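Local coordinates for protein 361aa long hypothetical D-aminopeptidase (Pyrococcus horikoshii, PDB 2DRH) that is of unknown function but belongs to the peptidase S58 family and may act as an aminopeptidase, at residues E109-L112 / D113-E117; I191-E195 / G196-T200; K301-D305 / S306-P310. One frame throughout, in Å; residues are numbered along the deposited sequence.

Interaction 1 of 3, residues E109-L112 / D113-E117; sequences EGLL and DYILE
Leu111 and Ile115, one helical turn apart, supply the apolar part of this contact: their side chains meet at an oblique angle, CG of Leu111 3.6 Å from CD1 of Ile115. With CG anti to N (chi1 178°), the Leu111 branch swings back toward the Ile115 methyl, although its CB starts out away from the following turn. Ile115 CG1 also lies 3.3 Å from Leu111 O, and at the next residue Leu116 CG sits 3.2 Å from Leu112 O in the same way.

The backbone bonds are those of a regular alpha-helix. Asp113 N donates to Glu109 O at 3.0 Å and Tyr114 N to Gly110 O at 3.1 Å. Ile115 N reaches Leu111 O at 2.9 Å, and Leu116 N reaches Leu112 O at 2.9 Å.

The carboxylates of Glu109 and Asp113 come no nearer than 5.9 Å between OE1 and OD1. Arg147 of the second subunit makes salt bridges to both, which probably offsets their like charge. Glu109 OE2 is hydrogen-bonded to Thr106 OG1 of the second subunit, and Arg151 of the same chain also holds Asp113 OD1.

The turn belongs to helix 104-118, the crossover of the beta-alpha-beta unit between strands 96-100 and 132-136. Helix 151-160 packs along Leu111, Asp113 and Tyr114, while Glu109, Leu112 and Leu116 meet the second subunit.

Interaction 2 of 3, residues I191-E195 / G196-T200; sequences IVEIE and GKKYT
The Tyr199 ring meets Ile194 at its edge: CB of Ile194 lies close to the ring plane, 4.0 Å from CE2, and the two side chains cross at about a right angle. A water, also in the ring plane, is 2.7 Å from Tyr199 OH and donates to Ile194 O, tying the phenol to the turn. Pro249 of the same chain and Val297 of the third subunit also pack on Tyr199. Val192 lies on the same face of the hairpin as Tyr199, its CG2 4.1 Å from Tyr199 CB.

Ile191, Glu193, Lys198 and Thr200 point to the other face. CD1 of Ile191 presses on both Thr200 branches, touching OG1 and CG2. Glu193 has CG anti to N (chi1 -176°) and runs out extended, crossing Lys198 obliquely, but its OE1 stays 4.0 Å from Lys198 NZ, too far for a salt bridge. Its OE2 instead accepts from a second water; the leg from that water to Gly196 N is unusually short and therefore doubtful in detail.

Backbone bonds close the ladder: Val192 N to Tyr199 O and Tyr199 N to Val192 O are both 2.8 Å. Ile194 N donates to Lys197 O at 2.8 Å, answered by a weak bond from Lys197 N to Ile194 O.

Glu195 and Gly196, both with positive phi, form the two-residue connection, close to a type I' turn, that is characteristic of a tight antiparallel beta hairpin, here joining strands 184-193 and 198-207.

Interaction 3 of 3, residues K301-D305 / S306-P310; sequences KALPD and SVISP
Ser306 touches the preceding segment lightly, its OG 4.1 Å from CB of Pro304. Val307 follows with the main backbone bond: its N donates to Pro304 O at 2.9 Å, almost straight at the hydrogen (171°), though it arrives from above the carbonyl plane, 36° out of it. The Val307 side chain folds back over the proline ring, CG2 3.6 Å from Pro304 CG.

Ile308 spans from Asp305 back to Leu303. Its N makes a weak bond to Asp305 O (3.4 Å). CG1 stands between N and the carbonyl carbon (chi1 64°), lies 3.3 Å from Asp305 O and runs alongside the Asp305 side chain, bringing CD1 to 3.3 Å from OD1. CG2, anti to the carbonyl carbon, rests 3.7 Å from Leu303 CB. An alanine at Ile308 is likely to open a gap beside Leu303 and uncover the flank of the Asp305 carboxylate. That carboxylate is gripped by Arg253 and Arg257 of helix 252-268, and Gln254 donates to OD1 as well. Ser309 then turns its OG to the backbone N of Asn275 of the fourth subunit.

Two overlapping type I turns, Pro304 to Val307 and Asp305 to Ile308, make up a short 3-10 turn. It carries the chain from strand 298-302 into helix 309-328, with Ile308 as N-cap and Pro310 in the first helical turn, a place where prolines are commonly found.

Along the chain the three contacts follow in series, each local to one continuous stretch. Interaction 1 stands apart on helix 104-118, its centre about 37 Å from that of interaction 2 and 36 Å from that of interaction 3. The hairpin and the 3-10 turn are neighbours, with centres about 11 Å apart: CG2 of Ile194 packs 3.4 Å from Val307 O, and Tyr199 OH lies 3.6 Å from Leu303 CD2. Helix 309-328, which the turn leads into, also packs against Val192 and Ile194. Interactions 2 and 3 both meet the third subunit, interaction 3 also the fourth and interaction 1 the second, so separate corners of the fold contribute to different interfaces of the four-chain assembly.

Interaction 1 of 3, residues E109-L112 / D113-E117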
ATOM      1  N   GLU A 109     -15.782 -21.678  -7.621  1.00 20.31           N
ATOM      2  CA  GLU A 109     -16.038 -23.108  -7.718  1.00 21.06           C
ATOM      3  C   GLU A 109     -15.844 -23.593  -9.157  1.00 22.11           C
ATOM      4  O   GLU A 109     -15.141 -24.571  -9.397  1.00 20.66           O
ATOM      5  CB  GLU A 109     -17.458 -23.420  -7.251  1.00 21.04           C
ATOM      6  CG  GLU A 109     -17.696 -23.183  -5.765  1.00 23.98           C
ATOM      7  CD  GLU A 109     -17.132 -24.293  -4.893  1.00 25.31           C
ATOM      8  OE1 GLU A 109     -15.959 -24.670  -5.088  1.00 25.65           O
ATOM      9  OE2 GLU A 109     -17.861 -24.780  -4.002  1.00 25.77           O
ATOM     10  N   GLY A 110     -16.468 -22.899 -10.107  1.00 22.99           N
ATOM     11  CA  GLY A 110     -16.356 -23.282 -11.503  1.00 23.32           C
ATOM     12  C   GLY A 110     -14.945 -23.162 -12.036  1.00 24.40           C
ATOM     13  O   GLY A 110     -14.452 -24.047 -12.737  1.00 26.43           O
ATOM     14  N   LEU A 111     -14.292 -22.053 -11.711  1.00 24.99           N
ATOM     15  CA  LEU A 111     -12.927 -21.818 -12.144  1.00 24.27           C
ATOM     16  C   LEU A 111     -12.037 -22.959 -11.655  1.00 25.21           C
ATOM     17  O   LEU A 111     -11.212 -23.495 -12.410  1.00 25.30           O
ATOM     18  CB  LEU A 111     -12.431 -20.479 -11.590  1.00 23.42           C
ATOM     19  CG  LEU A 111     -10.994 -20.079 -11.911  1.00 22.48           C
ATOM     20  CD1 LEU A 111     -10.746 -20.189 -13.418  1.00 21.85           C
ATOM     21  CD2 LEU A 111     -10.749 -18.661 -11.426  1.00 20.51           C
ATOM     22  N   LEU A 112     -12.191 -23.330 -10.390  1.00 24.57           N
ATOM     23  CA  LEU A 112     -11.396 -24.423  -9.846  1.00 25.74           C
ATOM     24  C   LEU A 112     -11.719 -25.719 -10.588  1.00 26.26           C
ATOM     25  O   LEU A 112     -10.842 -26.566 -10.769  1.00 27.11           O
ATOM     26  CB  LEU A 112     -11.659 -24.603  -8.350  1.00 25.39           C
ATOM     27  CG  LEU A 112     -11.065 -23.545  -7.416  1.00 26.65           C
ATOM     28  CD1 LEU A 112     -11.433 -23.878  -5.981  1.00 26.17           C
ATOM     29  CD2 LEU A 112      -9.550 -23.502  -7.579  1.00 26.68           C
ATOM     30  N   ASP A 113     -12.971 -25.879 -11.012  1.00 24.61           N
ATOM     31  CA  ASP A 113     -13.348 -27.082 -11.744  1.00 25.89           C
ATOM     32  C   ASP A 113     -12.445 -27.201 -12.971  1.00 26.16           C
ATOM     33  O   ASP A 113     -11.880 -28.261 -13.247  1.00 25.09           O
ATOM     34  CB  ASP A 113     -14.805 -27.018 -12.217  1.00 24.73           C
ATOM     35  CG  ASP A 113     -15.808 -27.247 -11.098  1.00 23.24           C
ATOM     36  OD1 ASP A 113     -15.430 -27.798 -10.042  1.00 22.22           O
ATOM     37  OD2 ASP A 113     -16.988 -26.888 -11.295  1.00 21.39           O
ATOM     38  N   TYR A 114     -12.323 -26.099 -13.702  1.00 25.86           N
ATOM     39  CA  TYR A 114     -11.500 -26.055 -14.903  1.00 26.78           C
ATOM     40  C   TYR A 114     -10.028 -26.295 -14.578  1.00 26.88           C
ATOM     41  O   TYR A 114      -9.392 -27.178 -15.148  1.00 26.52           O
ATOM     42  CB  TYR A 114     -11.665 -24.696 -15.601  1.00 26.36           C
ATOM     43  CG  TYR A 114     -10.783 -24.515 -16.827  1.00 27.22           C
ATOM     44  CD1 TYR A 114     -11.059 -25.189 -18.022  1.00 26.20           C
ATOM     45  CD2 TYR A 114      -9.656 -23.692 -16.782  1.00 26.25           C
ATOM     46  CE1 TYR A 114     -10.231 -25.048 -19.140  1.00 24.76           C
ATOM     47  CE2 TYR A 114      -8.821 -23.544 -17.895  1.00 26.23           C
ATOM     48  CZ  TYR A 114      -9.116 -24.224 -19.069  1.00 25.94           C
ATOM     49  OH  TYR A 114      -8.294 -24.073 -20.162  1.00 25.02           O
ATOM     50  N   ILE A 115      -9.500 -25.502 -13.650  1.00 26.98           N
ATOM     51  CA  ILE A 115      -8.101 -25.582 -13.245  1.00 26.34           C
ATOM     52  C   ILE A 115      -7.630 -26.941 -12.741  1.00 27.25           C
ATOM     53  O   ILE A 115      -6.558 -27.414 -13.140  1.00 26.12           O
ATOM     54  CB  ILE A 115      -7.784 -24.515 -12.164  1.00 28.03           C
ATOM     55  CG1 ILE A 115      -7.938 -23.115 -12.770  1.00 29.03           C
ATOM     56  CG2 ILE A 115      -6.368 -24.707 -11.622  1.00 25.89           C
ATOM     57  CD1 ILE A 115      -7.909 -21.992 -11.748  1.00 32.41           C
ATOM     58  N   LEU A 116      -8.408 -27.570 -11.865  1.00 26.93           N
ATOM     59  CA  LEU A 116      -8.007 -28.869 -11.333  1.00 29.10           C
ATOM     60  C   LEU A 116      -8.037 -29.933 -12.427  1.00 30.51           C
ATOM     61  O   LEU A 116      -7.284 -30.903 -12.379  1.00 29.86           O
ATOM     62  CB  LEU A 116      -8.905 -29.279 -10.162  1.00 27.22           C
ATOM     63  CG  LEU A 116      -8.858 -28.336  -8.952  1.00 27.09           C
ATOM     64  CD1 LEU A 116      -9.804 -28.833  -7.875  1.00 26.36           C
ATOM     65  CD2 LEU A 116      -7.443 -28.253  -8.417  1.00 26.56           C
ATOM     66  N   GLU A 117      -8.910 -29.739 -13.410  1.00 31.87           N
ATOM     67  CA  GLU A 117      -9.011 -30.666 -14.527  1.00 34.01           C
ATOM     68  C   GLU A 117      -7.734 -30.602 -15.352  1.00 33.86           C
ATOM     69  O   GLU A 117      -7.197 -31.628 -15.760  1.00 33.28           O
ATOM     70  CB  GLU A 117     -10.201 -30.308 -15.420  1.00 35.92           C
ATOM     71  CG  GLU A 117     -11.512 -30.910 -14.981  1.00 40.49           C
ATOM     72  CD  GLU A 117     -11.462 -32.424 -14.947  1.00 43.80           C
ATOM     73  OE1 GLU A 117     -11.088 -33.032 -15.978  1.00 44.28           O
ATOM     74  OE2 GLU A 117     -11.799 -33.004 -13.890  1.00 45.63           O
TER

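Interaction 2 of 3, residues I191-E195 / G196-T200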
ATOM      1  N   ILE A 191      -2.115   0.995 -30.597  1.00 27.29           N
ATOM      2  CA  ILE A 191      -0.777   0.585 -31.009  1.00 26.48           C
ATOM      3  C   ILE A 191       0.168   1.732 -30.698  1.00 25.89           C
ATOM      4  O   ILE A 191      -0.183   2.889 -30.908  1.00 27.29           O
ATOM      5  CB  ILE A 191      -0.725   0.305 -32.526  1.00 28.01           C
ATOM      6  CG1 ILE A 191      -1.676  -0.840 -32.878  1.00 28.82           C
ATOM      7  CG2 ILE A 191       0.699  -0.023 -32.952  1.00 27.63           C
ATOM      8  CD1 ILE A 191      -1.335  -2.149 -32.202  1.00 29.15           C
ATOM      9  N   VAL A 192       1.357   1.421 -30.194  1.00 26.17           N
ATOM     10  CA  VAL A 192       2.339   2.459 -29.876  1.00 26.61           C
ATOM     11  C   VAL A 192       3.741   1.999 -30.265  1.00 27.59           C
ATOM     12  O   VAL A 192       4.085   0.822 -30.114  1.00 29.35           O
ATOM     13  CB  VAL A 192       2.337   2.817 -28.356  1.00 26.03           C
ATOM     14  CG1 VAL A 192       0.904   3.020 -27.868  1.00 26.45           C
ATOM     15  CG2 VAL A 192       3.024   1.725 -27.547  1.00 22.04           C
ATOM     16  N   GLU A 193       4.554   2.922 -30.768  1.00 28.11           N
ATOM     17  CA  GLU A 193       5.913   2.563 -31.144  1.00 30.15           C
ATOM     18  C   GLU A 193       6.899   3.145 -30.148  1.00 28.71           C
ATOM     19  O   GLU A 193       6.919   4.353 -29.914  1.00 28.71           O
ATOM     20  CB  GLU A 193       6.248   3.052 -32.561  1.00 31.06           C
ATOM     21  CG  GLU A 193       7.637   2.612 -33.012  1.00 36.05           C
ATOM     22  CD  GLU A 193       7.898   2.855 -34.488  1.00 39.29           C
ATOM     23  OE1 GLU A 193       7.280   2.172 -35.334  1.00 39.86           O
ATOM     24  OE2 GLU A 193       8.727   3.733 -34.801  1.00 41.92           O
ATOM     25  N   ILE A 194       7.704   2.273 -29.551  1.00 28.38           N
ATOM     26  CA  ILE A 194       8.696   2.694 -28.573  1.00 28.44           C
ATOM     27  C   ILE A 194      10.081   2.207 -28.990  1.00 29.38           C
ATOM     28  O   ILE A 194      10.347   1.005 -29.032  1.00 27.81           O
ATOM     29  CB  ILE A 194       8.361   2.145 -27.171  1.00 27.18           C
ATOM     30  CG1 ILE A 194       7.004   2.693 -26.715  1.00 27.57           C
ATOM     31  CG2 ILE A 194       9.446   2.535 -26.184  1.00 25.78           C
ATOM     32  CD1 ILE A 194       6.513   2.090 -25.417  1.00 27.52           C
ATOM     33  N   GLU A 195      10.956   3.158 -29.296  1.00 31.69           N
ATOM     34  CA  GLU A 195      12.313   2.849 -29.726  1.00 33.21           C
ATOM     35  C   GLU A 195      12.307   1.879 -30.901  1.00 32.80           C
ATOM     36  O   GLU A 195      12.909   0.809 -30.844  1.00 31.63           O
ATOM     37  CB  GLU A 195      13.124   2.262 -28.564  1.00 34.32           C
ATOM     38  CG  GLU A 195      13.391   3.244 -27.424  1.00 36.35           C
ATOM     39  CD  GLU A 195      14.011   4.546 -27.901  1.00 38.48           C
ATOM     40  OE1 GLU A 195      13.265   5.442 -28.350  1.00 41.23           O
ATOM     41  OE2 GLU A 195      15.249   4.675 -27.840  1.00 40.18           O
ATOM     42  N   GLY A 196      11.598   2.260 -31.959  1.00 34.30           N
ATOM     43  CA  GLY A 196      11.526   1.440 -33.155  1.00 37.14           C
ATOM     44  C   GLY A 196      10.823   0.103 -33.024  1.00 38.43           C
ATOM     45  O   GLY A 196      11.088  -0.811 -33.803  1.00 40.54           O
ATOM     46  N   LYS A 197       9.926  -0.026 -32.053  1.00 38.74           N
ATOM     47  CA  LYS A 197       9.201  -1.277 -31.871  1.00 38.23           C
ATOM     48  C   LYS A 197       7.718  -1.034 -31.627  1.00 36.75           C
ATOM     49  O   LYS A 197       7.337  -0.121 -30.892  1.00 35.37           O
ATOM     50  CB  LYS A 197       9.796  -2.075 -30.707  1.00 40.80           C
ATOM     51  CG  LYS A 197      11.254  -2.456 -30.913  1.00 45.63           C
ATOM     52  CD  LYS A 197      11.438  -3.228 -32.218  1.00 48.13           C
ATOM     53  CE  LYS A 197      12.906  -3.468 -32.524  1.00 49.37           C
ATOM     54  NZ  LYS A 197      13.089  -4.157 -33.836  1.00 50.46           N
ATOM     55  N   LYS A 198       6.882  -1.851 -32.254  1.00 34.29           N
ATOM     56  CA  LYS A 198       5.447  -1.715 -32.091  1.00 34.83           C
ATOM     57  C   LYS A 198       4.952  -2.558 -30.927  1.00 32.41           C
ATOM     58  O   LYS A 198       5.340  -3.716 -30.771  1.00 31.05           O
ATOM     59  CB  LYS A 198       4.720  -2.136 -33.373  1.00 37.52           C
ATOM     60  CG  LYS A 198       4.927  -1.198 -34.554  1.00 40.65           C
ATOM     61  CD  LYS A 198       4.194  -1.709 -35.788  1.00 43.85           C
ATOM     62  CE  LYS A 198       4.353  -0.763 -36.970  1.00 44.38           C
ATOM     63  NZ  LYS A 198       3.802   0.590 -36.674  1.00 46.97           N
ATOM     64  N   TYR A 199       4.105  -1.961 -30.101  1.00 30.25           N
ATOM     65  CA  TYR A 199       3.527  -2.664 -28.961  1.00 26.97           C
ATOM     66  C   TYR A 199       2.035  -2.354 -28.952  1.00 26.60           C
ATOM     67  O   TYR A 199       1.616  -1.251 -29.312  1.00 25.38           O
ATOM     68  CB  TYR A 199       4.157  -2.198 -27.645  1.00 25.64           C
ATOM     69  CG  TYR A 199       5.626  -2.524 -27.487  1.00 23.47           C
ATOM     70  CD1 TYR A 199       6.056  -3.839 -27.323  1.00 23.10           C
ATOM     71  CD2 TYR A 199       6.587  -1.510 -27.488  1.00 22.80           C
ATOM     72  CE1 TYR A 199       7.408  -4.139 -27.158  1.00 23.13           C
ATOM     73  CE2 TYR A 199       7.936  -1.799 -27.328  1.00 22.79           C
ATOM     74  CZ  TYR A 199       8.342  -3.114 -27.160  1.00 23.46           C
ATOM     75  OH  TYR A 199       9.679  -3.402 -26.973  1.00 22.42           O
ATOM     76  N   THR A 200       1.240  -3.331 -28.541  1.00 25.44           N
ATOM     77  CA  THR A 200      -0.202  -3.160 -28.485  1.00 24.63           C
ATOM     78  C   THR A 200      -0.699  -3.115 -27.040  1.00 24.62           C
ATOM     79  O   THR A 200      -0.212  -3.857 -26.175  1.00 25.24           O
ATOM     80  CB  THR A 200      -0.914  -4.323 -29.195  1.00 26.03           C
ATOM     81  OG1 THR A 200      -0.431  -4.431 -30.540  1.00 29.06           O
ATOM     82  CG2 THR A 200      -2.416  -4.099 -29.210  1.00 27.16           C
TER
HETATM   83  O   HOH W   1      10.339   4.408 -32.193  1.00 37.04           O
HETATM   84  O   HOH W   2      11.246  -1.359 -27.664  1.00 50.88           O

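Interaction 3 of 3, residues K301-D305 / S306-P310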
ATOM      1  N   LYS A 301      12.462  -9.755 -19.466  1.00 21.99           N
ATOM      2  CA  LYS A 301      12.605  -8.706 -20.469  1.00 22.56           C
ATOM      3  C   LYS A 301      11.762  -7.558 -19.934  1.00 22.68           C
ATOM      4  O   LYS A 301      10.650  -7.782 -19.460  1.00 18.81           O
ATOM      5  CB  LYS A 301      12.045  -9.150 -21.824  1.00 24.25           C
ATOM      6  CG  LYS A 301      12.821 -10.276 -22.502  1.00 28.69           C
ATOM      7  CD  LYS A 301      12.143 -10.702 -23.803  1.00 31.59           C
ATOM      8  CE  LYS A 301      10.702 -11.141 -23.548  1.00 34.49           C
ATOM      9  NZ  LYS A 301       9.999 -11.616 -24.773  1.00 36.00           N
ATOM     10  N   ALA A 302      12.284  -6.338 -20.010  1.00 22.75           N
ATOM     11  CA  ALA A 302      11.550  -5.186 -19.510  1.00 23.25           C
ATOM     12  C   ALA A 302      12.035  -3.858 -20.073  1.00 23.23           C
ATOM     13  O   ALA A 302      13.236  -3.609 -20.190  1.00 24.98           O
ATOM     14  CB  ALA A 302      11.626  -5.154 -17.986  1.00 24.49           C
ATOM     15  N   LEU A 303      11.081  -3.004 -20.415  1.00 22.32           N
ATOM     16  CA  LEU A 303      11.381  -1.682 -20.939  1.00 24.28           C
ATOM     17  C   LEU A 303      11.778  -0.768 -19.791  1.00 24.79           C
ATOM     18  O   LEU A 303      11.209  -0.847 -18.701  1.00 24.96           O
ATOM     19  CB  LEU A 303      10.150  -1.092 -21.628  1.00 24.65           C
ATOM     20  CG  LEU A 303       9.630  -1.795 -22.884  1.00 28.08           C
ATOM     21  CD1 LEU A 303       8.234  -1.305 -23.201  1.00 27.81           C
ATOM     22  CD2 LEU A 303      10.577  -1.534 -24.047  1.00 28.21           C
ATOM     23  N   PRO A 304      12.768   0.107 -20.014  1.00 25.15           N
ATOM     24  CA  PRO A 304      13.183   1.021 -18.948  1.00 24.88           C
ATOM     25  C   PRO A 304      12.043   2.004 -18.715  1.00 24.67           C
ATOM     26  O   PRO A 304      11.448   2.501 -19.670  1.00 25.49           O
ATOM     27  CB  PRO A 304      14.421   1.693 -19.535  1.00 25.36           C
ATOM     28  CG  PRO A 304      14.120   1.700 -21.008  1.00 27.33           C
ATOM     29  CD  PRO A 304      13.580   0.311 -21.227  1.00 25.45           C
ATOM     30  N   ASP A 305      11.734   2.281 -17.454  1.00 22.40           N
ATOM     31  CA  ASP A 305      10.644   3.192 -17.125  1.00 22.24           C
ATOM     32  C   ASP A 305      10.657   4.518 -17.870  1.00 20.45           C
ATOM     33  O   ASP A 305       9.610   5.097 -18.132  1.00 19.72           O
ATOM     34  CB  ASP A 305      10.620   3.446 -15.615  1.00 20.47           C
ATOM     35  CG  ASP A 305      10.137   2.242 -14.845  1.00 20.50           C
ATOM     36  OD1 ASP A 305       8.946   1.902 -14.973  1.00 23.13           O
ATOM     37  OD2 ASP A 305      10.945   1.622 -14.125  1.00 25.28           O
ATOM     38  N   SER A 306      11.842   4.989 -18.231  1.00 22.86           N
ATOM     39  CA  SER A 306      11.965   6.264 -18.933  1.00 22.79           C
ATOM     40  C   SER A 306      11.343   6.271 -20.330  1.00 23.19           C
ATOM     41  O   SER A 306      11.134   7.339 -20.911  1.00 24.08           O
ATOM     42  CB  SER A 306      13.439   6.659 -19.048  1.00 24.88           C
ATOM     43  OG  SER A 306      14.118   5.792 -19.941  1.00 25.39           O
ATOM     44  N   VAL A 307      11.038   5.099 -20.877  1.00 20.79           N
ATOM     45  CA  VAL A 307      10.455   5.059 -22.215  1.00 21.85           C
ATOM     46  C   VAL A 307       9.024   4.531 -22.296  1.00 22.08           C
ATOM     47  O   VAL A 307       8.512   4.310 -23.395  1.00 21.85           O
ATOM     48  CB  VAL A 307      11.327   4.208 -23.186  1.00 21.70           C
ATOM     49  CG1 VAL A 307      12.781   4.661 -23.118  1.00 21.25           C
ATOM     50  CG2 VAL A 307      11.200   2.739 -22.852  1.00 19.14           C
ATOM     51  N   ILE A 308       8.357   4.353 -21.156  1.00 21.57           N
ATOM     52  CA  ILE A 308       7.006   3.802 -21.201  1.00 22.76           C
ATOM     53  C   ILE A 308       5.805   4.733 -21.082  1.00 22.77           C
ATOM     54  O   ILE A 308       4.674   4.257 -20.962  1.00 24.54           O
ATOM     55  CB  ILE A 308       6.846   2.683 -20.157  1.00 24.56           C
ATOM     56  CG1 ILE A 308       7.000   3.252 -18.746  1.00 23.10           C
ATOM     57  CG2 ILE A 308       7.876   1.591 -20.412  1.00 24.65           C
ATOM     58  CD1 ILE A 308       6.972   2.186 -17.662  1.00 21.22           C
ATOM     59  N   SER A 309       6.020   6.042 -21.130  1.00 21.94           N
ATOM     60  CA  SER A 309       4.899   6.976 -21.019  1.00 20.74           C
ATOM     61  C   SER A 309       3.857   6.743 -22.117  1.00 21.64           C
ATOM     62  O   SER A 309       2.650   6.896 -21.882  1.00 19.15           O
ATOM     63  CB  SER A 309       5.403   8.420 -21.034  1.00 20.52           C
ATOM     64  OG  SER A 309       6.162   8.687 -19.864  1.00 16.99           O
ATOM     65  N   PRO A 310       4.305   6.367 -23.334  1.00 21.28           N
ATOM     66  CA  PRO A 310       3.347   6.118 -24.409  1.00 18.66           C
ATOM     67  C   PRO A 310       2.373   5.013 -24.001  1.00 18.36           C
ATOM     68  O   PRO A 310       1.188   5.068 -24.332  1.00 19.19           O
ATOM     69  CB  PRO A 310       4.246   5.706 -25.573  1.00 21.56           C
ATOM     70  CG  PRO A 310       5.453   6.540 -25.349  1.00 20.97           C
ATOM     71  CD  PRO A 310       5.683   6.373 -23.866  1.00 19.73           C
TER